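PDB 6TSB: peroxiredoxin from Clostridioides difficile, which cleaves chitin at internal linkages through its glycoside hydrolase family 18 domain, the part present here, and probably reduces peroxides through a separate peroxiredoxin domain. Local coordinates for residues N117-V122 against T163-V168; N157-L162 against D193-I198; D208-E213 against Y261-A266. One frame throughout, in Å; residues are numbered along the deposited sequence.

Contact 1: N117-V122 against T163-V168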
# COMPACT_ATOMS: atom_id res chain seq x y z
N ASN A 117 42.49 -18.84 26.62
CA ASN A 117 42.92 -19.24 25.25
C ASN A 117 42.01 -18.58 24.21
O ASN A 117 42.54 -17.98 23.27
CB ASN A 117 42.89 -20.76 25.08
CG ASN A 117 43.43 -21.18 23.74
OD1 ASN A 117 44.48 -20.72 23.33
ND2 ASN A 117 42.73 -22.06 23.05
N PHE A 118 40.70 -18.69 24.36
CA PHE A 118 39.73 -18.02 23.46
C PHE A 118 40.01 -16.52 23.43
O PHE A 118 40.16 -15.98 22.36
CB PHE A 118 38.29 -18.28 23.87
CG PHE A 118 37.29 -17.91 22.81
CD1 PHE A 118 36.91 -18.83 21.85
CD2 PHE A 118 36.73 -16.65 22.77
CE1 PHE A 118 36.01 -18.48 20.86
CE2 PHE A 118 35.82 -16.30 21.78
CZ PHE A 118 35.46 -17.22 20.83
N ALA A 119 40.07 -15.88 24.60
CA ALA A 119 40.28 -14.43 24.66
C ALA A 119 41.57 -14.10 23.90
O ALA A 119 41.48 -13.24 23.05
CB ALA A 119 40.32 -13.93 26.08
N ARG A 120 42.69 -14.76 24.21
CA ARG A 120 44.02 -14.50 23.59
C ARG A 120 43.87 -14.51 22.06
O ARG A 120 44.47 -13.66 21.41
CB ARG A 120 45.07 -15.53 24.04
CG ARG A 120 46.53 -15.15 23.76
CD ARG A 120 47.60 -16.24 23.99
NE ARG A 120 47.12 -17.59 23.63
CZ ARG A 120 47.03 -18.11 22.40
NH1 ARG A 120 47.43 -17.42 21.34
NH2 ARG A 120 46.54 -19.32 22.21
N GLN A 121 43.10 -15.45 21.51
CA GLN A 121 42.97 -15.61 20.05
C GLN A 121 42.09 -14.48 19.49
O GLN A 121 42.31 -14.08 18.34
CB GLN A 121 42.35 -16.96 19.75
CG GLN A 121 43.23 -18.11 20.19
CD GLN A 121 43.01 -19.32 19.33
OE1 GLN A 121 42.96 -19.24 18.11
NE2 GLN A 121 42.90 -20.46 19.98
N VAL A 122 41.11 -14.03 20.26
CA VAL A 122 40.26 -12.87 19.86
C VAL A 122 41.17 -11.66 19.71
O VAL A 122 41.10 -10.97 18.69
CB VAL A 122 39.11 -12.64 20.86
CG1 VAL A 122 38.43 -11.30 20.64
CG2 VAL A 122 38.11 -13.78 20.78
N THR A 163 34.12 -11.62 30.16
CA THR A 163 35.05 -10.96 31.10
C THR A 163 36.48 -11.19 30.61
O THR A 163 37.26 -10.23 30.60
CB THR A 163 34.88 -11.47 32.55
OG1 THR A 163 33.62 -10.99 33.01
CG2 THR A 163 35.95 -10.99 33.52
N ALA A 164 36.81 -12.43 30.26
CA ALA A 164 38.16 -12.82 29.77
C ALA A 164 38.47 -12.08 28.47
O ALA A 164 39.58 -11.54 28.37
CB ALA A 164 38.25 -14.32 29.63
N ILE A 165 37.52 -11.97 27.54
CA ILE A 165 37.71 -11.19 26.27
C ILE A 165 37.94 -9.71 26.60
O ILE A 165 38.96 -9.12 26.16
CB ILE A 165 36.53 -11.43 25.33
CG1 ILE A 165 36.34 -12.92 25.05
CG2 ILE A 165 36.74 -10.61 24.07
CD1 ILE A 165 35.14 -13.28 24.21
N ARG A 166 37.08 -9.12 27.41
CA ARG A 166 37.21 -7.67 27.73
C ARG A 166 38.55 -7.38 28.43
O ARG A 166 39.13 -6.26 28.20
CB ARG A 166 36.04 -7.19 28.59
CG ARG A 166 36.16 -5.74 29.05
CD ARG A 166 36.23 -4.75 27.90
NE ARG A 166 34.92 -4.58 27.28
CZ ARG A 166 34.68 -3.91 26.15
NH1 ARG A 166 35.67 -3.36 25.46
NH2 ARG A 166 33.44 -3.82 25.71
N ASP A 167 38.99 -8.28 29.32
CA ASP A 167 40.25 -8.12 30.10
C ASP A 167 41.43 -7.97 29.11
O ASP A 167 42.27 -7.10 29.31
CB ASP A 167 40.45 -9.24 31.14
CG ASP A 167 39.57 -9.18 32.39
OD1 ASP A 167 38.81 -8.19 32.56
OD2 ASP A 167 39.65 -10.15 33.22
N VAL A 168 41.44 -8.74 28.02
CA VAL A 168 42.56 -8.77 27.02
C VAL A 168 42.41 -7.62 26.00
O VAL A 168 43.39 -6.91 25.83
CB VAL A 168 42.69 -10.17 26.37
CG1 VAL A 168 43.68 -10.22 25.24
CG2 VAL A 168 43.09 -11.20 27.42
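The F118 ring meets I165 at an edge: the methyl CD1 lies near the ring plane, 3.9 Å from F118 CE2 and hardly farther from the neighbouring CD2. Other apolar side chains, L161 and L70, also touch this residue, a buried, wholly apolar setting that suits an aromatic side chain. The contact joins two neighbouring helices of the family 18 TIM barrel, 112-128 and 154-169, which respectively precede and follow strand 133-137. Their short segments run in broadly the same direction, with a crossing angle of -41° and axes only 8.3 Å apart.

Such closeness depends on small residues at the crossing. A119 points at the partner helix, and its CB rests on backbone, 3.4 Å from A164 O, while the CA atoms of A119 and I165 come within 4.4 Å. Beside this point A164 contributes nothing larger than a methyl.

I165 fills the space on the barrel side with both its branches. Its CG1 stands anti to the carbonyl carbon (chi1 -56°) and the chain continues extended, which carries CD1 out to the phenyl edge. The other branch, CG2, abuts V122 CG1 at 3.9 Å, the two side chains meeting at about a right angle. Beneath them is the strand layer, where V122 touches I134 and I165 touches I136; apolar aliphatic side chains suit this buried seam. No hydrogen bond crosses between the segments, and the polar end of R166 turns elsewhere, to a salt bridge with D200. Toward the outer side the seam is finished by V168, whose CG2 reaches A119 CB at 4.1 Å.

Contact 2: N157-L162 against D193-I198; sequences NFTLLL and DKIAPI
T159 and L162, one turn apart on helix 154-169, receive I195 and I198 from the segment 193-198. I195 holds CG1 in the crowded position between its backbone N and carbonyl carbon (chi1 72°), which leaves CG2 anti to the carbonyl carbon, the branch that meets the helix; it lies 3.6 Å from L162 CD1 and also packs near T159 OG1. The same leucine methyl sits over the centre of the F158 ring, 3.7 Å above its plane, so the one methyl meets both the aromatic face and the isoleucine branch, from directions about a right angle apart.

T159 divides its two ends. With OG1 beside the backbone N (chi1 -51°), CG2 stands anti to that N and touches K194 CB at 3.7 Å and I198 CD1 at 4.0 Å, whereas OG1 is hydrogen-bonded to E191. K194 gives only the root of its side chain, the bent remainder leading the ammonium away from the partner helix. I198 lies across the helix backbone: CD1 is 3.8 Å from T159 O, and CG2 is near L162 O. With F158, L162 and I198 also touching strand 174-179, this is the helix-over-strand layering of a beta/alpha barrel, where 193-198 leads toward the next strand, 201-204.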
# COMPACT_ATOMS: atom_id res chain seq x y z
N ASN A 157 28.98 -19.25 32.61
CA ASN A 157 30.28 -19.38 31.92
C ASN A 157 30.38 -18.27 30.87
O ASN A 157 31.49 -17.68 30.75
CB ASN A 157 30.49 -20.79 31.36
CG ASN A 157 30.86 -21.83 32.41
OD1 ASN A 157 31.11 -21.50 33.59
ND2 ASN A 157 30.85 -23.10 32.01
N PHE A 158 29.26 -17.95 30.20
CA PHE A 158 29.23 -16.90 29.16
C PHE A 158 29.78 -15.61 29.75
O PHE A 158 30.61 -14.93 29.13
CB PHE A 158 27.83 -16.76 28.57
CG PHE A 158 27.68 -15.87 27.35
CD1 PHE A 158 28.71 -15.73 26.43
CD2 PHE A 158 26.47 -15.23 27.10
CE1 PHE A 158 28.54 -14.94 25.30
CE2 PHE A 158 26.30 -14.45 25.96
CZ PHE A 158 27.34 -14.31 25.07
N THR A 159 29.37 -15.26 30.95
CA THR A 159 29.77 -13.98 31.59
C THR A 159 31.29 -13.96 31.79
O THR A 159 31.93 -12.87 31.68
CB THR A 159 29.07 -13.80 32.94
OG1 THR A 159 27.67 -14.02 32.75
CG2 THR A 159 29.34 -12.45 33.56
N LEU A 160 31.84 -15.11 32.19
CA LEU A 160 33.29 -15.23 32.49
C LEU A 160 34.06 -15.21 31.15
O LEU A 160 35.11 -14.56 31.06
CB LEU A 160 33.54 -16.50 33.31
CG LEU A 160 32.90 -16.54 34.72
CD1 LEU A 160 32.87 -17.97 35.24
CD2 LEU A 160 33.61 -15.62 35.72
N LEU A 161 33.52 -15.81 30.11
CA LEU A 161 34.16 -15.73 28.77
C LEU A 161 34.25 -14.26 28.35
O LEU A 161 35.34 -13.80 27.97
CB LEU A 161 33.32 -16.56 27.80
CG LEU A 161 33.87 -16.58 26.38
CD1 LEU A 161 35.26 -17.17 26.37
CD2 LEU A 161 32.94 -17.35 25.46
N LEU A 162 33.13 -13.53 28.40
CA LEU A 162 33.08 -12.11 28.00
C LEU A 162 34.05 -11.31 28.86
O LEU A 162 34.74 -10.46 28.32
CB LEU A 162 31.63 -11.61 28.13
CG LEU A 162 30.67 -12.24 27.13
CD1 LEU A 162 29.23 -12.03 27.53
CD2 LEU A 162 30.94 -11.69 25.74
N ASP A 193 22.09 -8.78 33.33
CA ASP A 193 22.57 -7.70 34.25
C ASP A 193 24.08 -7.84 34.46
O ASP A 193 24.71 -6.84 34.74
CB ASP A 193 21.79 -7.68 35.57
CG ASP A 193 22.00 -8.89 36.48
OD1 ASP A 193 21.93 -10.05 35.99
OD2 ASP A 193 22.24 -8.66 37.68
N LYS A 194 24.64 -9.04 34.38
CA LYS A 194 26.11 -9.27 34.54
C LYS A 194 26.86 -8.91 33.25
O LYS A 194 27.90 -8.22 33.36
CB LYS A 194 26.38 -10.71 34.99
CG LYS A 194 25.93 -11.04 36.41
CD LYS A 194 26.77 -10.34 37.46
CE LYS A 194 25.99 -9.43 38.38
NZ LYS A 194 25.56 -10.15 39.60
N ILE A 195 26.38 -9.33 32.07
CA ILE A 195 27.09 -9.04 30.77
C ILE A 195 26.93 -7.59 30.37
O ILE A 195 27.79 -7.11 29.66
CB ILE A 195 26.63 -9.93 29.63
CG1 ILE A 195 25.23 -9.56 29.15
CG2 ILE A 195 26.74 -11.39 30.01
CD1 ILE A 195 24.77 -10.41 27.97
N ALA A 196 25.85 -6.93 30.80
CA ALA A 196 25.52 -5.52 30.46
C ALA A 196 26.74 -4.62 30.57
O ALA A 196 27.12 -4.01 29.59
CB ALA A 196 24.38 -5.01 31.31
N PRO A 197 27.41 -4.49 31.75
CA PRO A 197 28.53 -3.57 31.90
C PRO A 197 29.83 -4.00 31.20
O PRO A 197 30.73 -3.15 31.06
CB PRO A 197 28.77 -3.50 33.42
CG PRO A 197 28.23 -4.81 33.96
CD PRO A 197 27.09 -5.18 33.02
N ILE A 198 29.90 -5.25 30.73
CA ILE A 198 31.11 -5.79 30.03
C ILE A 198 31.07 -5.36 28.56
O ILE A 198 32.11 -4.92 28.05
CB ILE A 198 31.22 -7.32 30.16
CG1 ILE A 198 31.34 -7.77 31.62
CG2 ILE A 198 32.41 -7.81 29.35
CD1 ILE A 198 30.91 -9.21 31.84

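Contact 3: D208-E213 against Y261-A266; sequences DFTAGE and YGRLGA
The loop that leaves barrel strand 201-204 here grips the end of strand 254-264, chiefly through the carboxylate of D208. One oxygen, D208 OD1, accepts three hydrogen bonds. Y261 OH donates to it at 2.7 Å from above the carboxylate plane, and the oxygen lies in the plane of the tyrosine ring at its edge. R263 approaches side-on, sending two of its nitrogens, NE and NH2, to that same atom: NE to OD1 at 2.8 Å, on the anti side but tilted out of the carboxylate plane, and NH2 to OD1 at 2.9 Å, from well above the plane. The carboxylate and guanidinium planes stand 68° apart, so this salt bridge is not the flat two-oxygen kind.

The orientation of the guanidinium is set by further contacts. The chain runs extended to CG and CD, then bends at chi3 (-61°), which brings the guanidinium face against A211, whose CB sits over its centre. R263 NH1 bonds to G265 O at 3.0 Å, further fixing its rotation.

Y207 and D208 probably correspond to the Tyr-Asp pair that follows this barrel strand and lines the cleft in family 18 chitinases. The D208 side chain comes within about 3 Å, nearest atoms, of a bound PEG fragment, consistent with that place. Y336 of the second subunit packs on Y261.

From D208 onward the loop makes two overlapping type I turns, D208-A211 and T210-E213. They bring E213 O to A266 N, a 2.8 Å backbone hydrogen bond. G265 adopts a positive phi (62°), a conformation that suits a residue without a side chain; its CA makes a CA-H...O contact with T210 O, and a CB would collide with E213 O. A water bridges T210 OG1, at 2.7 Å, to G265 N, at 3.0 Å, with a weaker bond to R263 O.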
# COMPACT_ATOMS: atom_id res chain seq x y z
N ASP A 208 13.14 -14.02 12.80
CA ASP A 208 13.07 -15.51 12.78
C ASP A 208 12.07 -16.04 13.82
O ASP A 208 12.18 -17.23 14.14
CB ASP A 208 14.44 -16.14 12.99
CG ASP A 208 15.30 -16.17 11.73
OD1 ASP A 208 14.72 -16.20 10.63
OD2 ASP A 208 16.54 -16.17 11.87
N PHE A 209 11.10 -15.25 14.28
CA PHE A 209 10.09 -15.73 15.27
C PHE A 209 9.49 -17.06 14.80
O PHE A 209 9.20 -17.90 15.69
CB PHE A 209 9.04 -14.65 15.57
CG PHE A 209 9.56 -13.35 16.14
CD1 PHE A 209 10.84 -13.24 16.68
CD2 PHE A 209 8.78 -12.20 16.12
CE1 PHE A 209 11.30 -12.04 17.21
CE2 PHE A 209 9.25 -11.00 16.62
CZ PHE A 209 10.51 -10.92 17.18
N THR A 210 9.35 -17.31 13.48
CA THR A 210 8.68 -18.52 12.92
C THR A 210 9.65 -19.58 12.39
O THR A 210 9.16 -20.57 11.81
CB THR A 210 7.72 -18.16 11.78
OG1 THR A 210 8.45 -17.38 10.84
CG2 THR A 210 6.49 -17.42 12.27
N ALA A 211 10.96 -19.42 12.60
CA ALA A 211 12.03 -20.34 12.15
C ALA A 211 11.86 -21.77 12.71
O ALA A 211 12.42 -22.69 12.09
CB ALA A 211 13.37 -19.76 12.54
N GLY A 212 11.15 -21.97 13.81
CA GLY A 212 10.93 -23.32 14.39
C GLY A 212 9.53 -23.89 14.17
O GLY A 212 9.27 -24.98 14.72
N GLU A 213 8.66 -23.23 13.39
CA GLU A 213 7.22 -23.59 13.22
C GLU A 213 6.94 -24.06 11.78
O GLU A 213 7.52 -23.46 10.85
CB GLU A 213 6.33 -22.39 13.54
CG GLU A 213 6.58 -21.78 14.91
CD GLU A 213 6.45 -22.75 16.07
OE1 GLU A 213 5.52 -23.58 16.05
OE2 GLU A 213 7.31 -22.70 16.97
N TYR A 261 15.44 -10.17 4.66
CA TYR A 261 14.88 -11.36 3.98
C TYR A 261 13.44 -11.50 4.44
O TYR A 261 13.08 -10.83 5.42
CB TYR A 261 15.65 -12.64 4.33
CG TYR A 261 15.70 -12.98 5.81
CD1 TYR A 261 16.62 -12.37 6.64
CD2 TYR A 261 14.86 -13.93 6.35
CE1 TYR A 261 16.68 -12.67 7.99
CE2 TYR A 261 14.92 -14.27 7.69
CZ TYR A 261 15.83 -13.62 8.52
OH TYR A 261 15.91 -13.91 9.84
N GLY A 262 12.68 -12.34 3.73
CA GLY A 262 11.33 -12.79 4.08
C GLY A 262 11.37 -14.23 4.54
O GLY A 262 12.25 -14.94 4.07
N ARG A 263 10.47 -14.62 5.44
CA ARG A 263 10.34 -16.02 5.91
C ARG A 263 8.86 -16.41 5.91
O ARG A 263 8.03 -15.53 6.14
CB ARG A 263 10.96 -16.18 7.29
CG ARG A 263 10.64 -17.51 7.97
CD ARG A 263 11.27 -17.71 9.34
NE ARG A 263 12.73 -17.69 9.35
CZ ARG A 263 13.51 -18.71 8.98
NH1 ARG A 263 13.00 -19.85 8.56
NH2 ARG A 263 14.83 -18.57 9.02
N LEU A 264 8.58 -17.69 5.64
CA LEU A 264 7.30 -18.39 5.87
C LEU A 264 7.62 -19.71 6.59
O LEU A 264 8.05 -20.68 5.92
CB LEU A 264 6.58 -18.60 4.54
CG LEU A 264 5.19 -19.25 4.61
CD1 LEU A 264 4.19 -18.31 5.27
CD2 LEU A 264 4.69 -19.66 3.22
N GLY A 265 7.51 -19.71 7.92
CA GLY A 265 7.81 -20.87 8.78
C GLY A 265 9.26 -21.29 8.68
O GLY A 265 10.06 -20.52 8.17
N ALA A 266 9.57 -22.51 9.12
CA ALA A 266 10.94 -23.07 9.14
C ALA A 266 11.45 -23.30 7.71
O ALA A 266 12.67 -23.32 7.52
CB ALA A 266 10.96 -24.35 9.94
O HOH W 1 7.01 -16.85 8.60

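Overall arrangement
Contacts 1 and 2 share helix 154-169 and meet directly, with R166 NH2 of contact 1 probably hydrogen-bonded to I198 O of contact 2; their centres are 12 Å apart. Both are apolar packing on the outer helical layer of the barrel; contact 1 is buried, while contacts 2 and 3 are partly buried. Neither of the first two has a hydrogen bond between its segments. Contact 3 stands apart, its centre 34 Å from that of contact 1 and 29 Å from that of contact 2, and nearer the centre of the chain. There a loop and a strand end are joined by charge, hydroxyl, backbone and water bonds, beside a bound ligand and the second subunit.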